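PDB 5NJI: Phthiocerol/phenolphthiocerol synthesis polyketide synthase type I PpsC from Mycobacterium tuberculosis, which probably dehydrates beta-hydroxyacyl intermediates through its dehydratase domain during assembly of phthiocerol-type lipids. Local coordinates for residues M94-D99 with T143-E148. The protein carries 1 engineered substitution. Sequence-based numbering, arbitrary orientation.
Sequences MISELD and TVARAE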
loop_
_atom_site.group_PDB
_atom_site.type_symbol
_atom_site.label_atom_id
_atom_site.label_comp_id
_atom_site.label_asym_id
_atom_site.label_seq_id
_atom_site.Cartn_x
_atom_site.Cartn_y
_atom_site.Cartn_z
ATOM N N MET A 94 8.707 4.660 9.842
ATOM C CA MET A 94 7.266 4.506 9.766
ATOM C C MET A 94 6.721 5.621 8.884
ATOM O O MET A 94 7.385 6.630 8.654
ATOM C CB MET A 94 6.619 4.555 11.159
ATOM C CG MET A 94 6.637 5.950 11.810
ATOM S SD MET A 94 5.923 5.866 13.473
ATOM C CE MET A 94 4.202 6.180 13.085
ATOM N N ILE A 95 5.517 5.437 8.370
ATOM C CA ILE A 95 4.822 6.506 7.674
ATOM C C ILE A 95 3.815 7.113 8.632
ATOM O O ILE A 95 2.819 6.476 8.990
ATOM C CB ILE A 95 4.135 6.016 6.399
ATOM C CG1 ILE A 95 5.177 5.372 5.484
ATOM C CG2 ILE A 95 3.465 7.201 5.711
ATOM C CD1 ILE A 95 4.593 4.683 4.258
ATOM N N SER A 96 4.061 8.360 9.030
ATOM C CA SER A 96 3.114 9.050 9.899
ATOM C C SER A 96 1.820 9.361 9.170
ATOM O O SER A 96 0.724 9.165 9.717
ATOM C CB SER A 96 3.732 10.349 10.433
ATOM O OG SER A 96 4.918 10.084 11.140
ATOM N N GLU A 97 1.925 9.850 7.933
ATOM C CA GLU A 97 0.776 10.250 7.147
ATOM C C GLU A 97 1.141 10.141 5.676
ATOM O O GLU A 97 2.239 10.522 5.271
ATOM C CB GLU A 97 0.361 11.693 7.477
ATOM C CG GLU A 97 -0.833 12.248 6.736
ATOM C CD GLU A 97 -1.017 13.734 6.995
ATOM O OE1 GLU A 97 -0.291 14.286 7.851
ATOM O OE2 GLU A 97 -1.883 14.352 6.342
ATOM N N LEU A 98 0.226 9.594 4.893
ATOM C CA LEU A 98 0.402 9.583 3.452
ATOM C C LEU A 98 -0.917 9.980 2.823
ATOM O O LEU A 98 -1.951 9.364 3.085
ATOM C CB LEU A 98 0.862 8.218 2.942
ATOM C CG LEU A 98 1.284 8.235 1.473
ATOM C CD1 LEU A 98 2.301 7.153 1.215
ATOM C CD2 LEU A 98 0.095 8.066 0.545
ATOM N N ASP A 99 -0.868 11.011 2.018
ATOM C CA ASP A 99 -2.025 11.498 1.382
ATOM C C ASP A 99 -2.015 11.101 -0.126
ATOM O O ASP A 99 -1.121 11.508 -0.766
ATOM C CB ASP A 99 -2.134 13.043 1.482
ATOM C CG ASP A 99 -2.294 13.538 2.968
ATOM O OD1 ASP A 99 -3.134 13.024 3.650
ATOM O OD2 ASP A 99 -1.666 14.459 3.427
ATOM N N THR A 143 4.596 12.018 5.110
ATOM C CA THR A 143 5.515 12.333 6.192
ATOM C C THR A 143 6.081 11.027 6.726
ATOM O O THR A 143 5.327 10.142 7.157
ATOM C CB THR A 143 4.815 13.120 7.297
ATOM O OG1 THR A 143 4.324 14.349 6.766
ATOM C CG2 THR A 143 5.791 13.419 8.412
ATOM N N VAL A 144 7.402 10.908 6.696
ATOM C CA VAL A 144 8.114 9.722 7.146
ATOM C C VAL A 144 8.916 10.080 8.388
ATOM O O VAL A 144 9.530 11.149 8.459
ATOM C CB VAL A 144 9.037 9.172 6.042
ATOM C CG1 VAL A 144 9.820 7.966 6.513
ATOM C CG2 VAL A 144 8.228 8.836 4.786
ATOM N N ALA A 145 8.916 9.180 9.368
ATOM C CA ALA A 145 9.579 9.443 10.634
ATOM C C ALA A 145 10.281 8.175 11.096
ATOM O O ALA A 145 10.022 7.076 10.606
ATOM C CB ALA A 145 8.581 9.940 11.690
ATOM N N ARG A 146 11.193 8.328 12.049
ATOM C CA ARG A 146 11.825 7.159 12.636
ATOM C C ARG A 146 10.784 6.231 13.255
ATOM O O ARG A 146 9.808 6.677 13.860
ATOM C CB ARG A 146 12.852 7.583 13.694
ATOM C CG ARG A 146 14.135 8.190 13.124
ATOM C CD ARG A 146 14.960 7.174 12.332
ATOM N NE ARG A 146 16.012 6.551 13.132
ATOM C CZ ARG A 146 17.282 6.948 13.158
ATOM N NH1 ARG A 146 17.687 7.980 12.427
ATOM N NH2 ARG A 146 18.158 6.310 13.923
ATOM N N ALA A 147 10.994 4.934 13.063
ATOM C CA ALA A 147 10.033 3.918 13.477
ATOM C C ALA A 147 9.853 3.902 14.987
ATOM O O ALA A 147 10.817 4.015 15.748
ATOM C CB ALA A 147 10.512 2.551 13.023
ATOM N N GLU A 148 8.625 3.744 15.397
ATOM C CA GLU A 148 8.277 3.383 16.770
ATOM C C GLU A 148 8.306 1.865 16.917
ATOM O O GLU A 148 7.655 1.161 16.130
ATOM C CB GLU A 148 6.898 3.905 17.122
ATOM C CG GLU A 148 6.788 5.421 17.175
ATOM C CD GLU A 148 5.352 5.909 17.321
ATOM O OE1 GLU A 148 4.424 5.199 16.874
ATOM O OE2 GLU A 148 5.153 7.006 17.884
#
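A classic beta bulge sets Ser96 and Glu97 across from the single residue Thr143, where strands 93-100 and 136-146 pair antiparallel. The pairing belongs to the double hot-dog fold of polyketide synthase dehydratases.

Four backbone hydrogen bonds join the strands. Met94 and Ala145 form a hydrogen-bonded pair. Met94 N to Ala145 O measures 2.9 Å, and Ala145 N to Met94 O is 3.1 Å; both are nearly straight at hydrogen. At the bulge, Ser96 N gives a bent bond to Thr143 O, 133° at hydrogen. Thr143 N then donates to Glu97 O at 2.8 Å. Ile95 and Val144 form the non-hydrogen-bonded pair between, where Val144 CA sends a CH...O contact to Met94 O.

Van der Waals contacts differ on the two faces. Ile95 and Val144 are buried against helix 70-84, which covers their face. CG1 of Val144, anti to the backbone N (chi1 178°), rests 3.5 Å from Met94 O. Met94 and Ala145 lie on the other face. Ser96, at the corner, turns toward the partner strand and brings OG to 3.7 Å from Ala145 CB.

Polar ends find partners beyond the pair. Thr143 OG1 is hydrogen-bonded to Gln124 OE1, and Arg146 NH1 forms a salt bridge with Glu120 OE1.

Glu148, past the end of strand 136-146, crosses Met94 at a slant. Met94 CG stands between the backbone N and the carbonyl carbon (chi1 71°), and the chain runs on extended to place SD 3.8 Å from both CG and OE1 of Glu148.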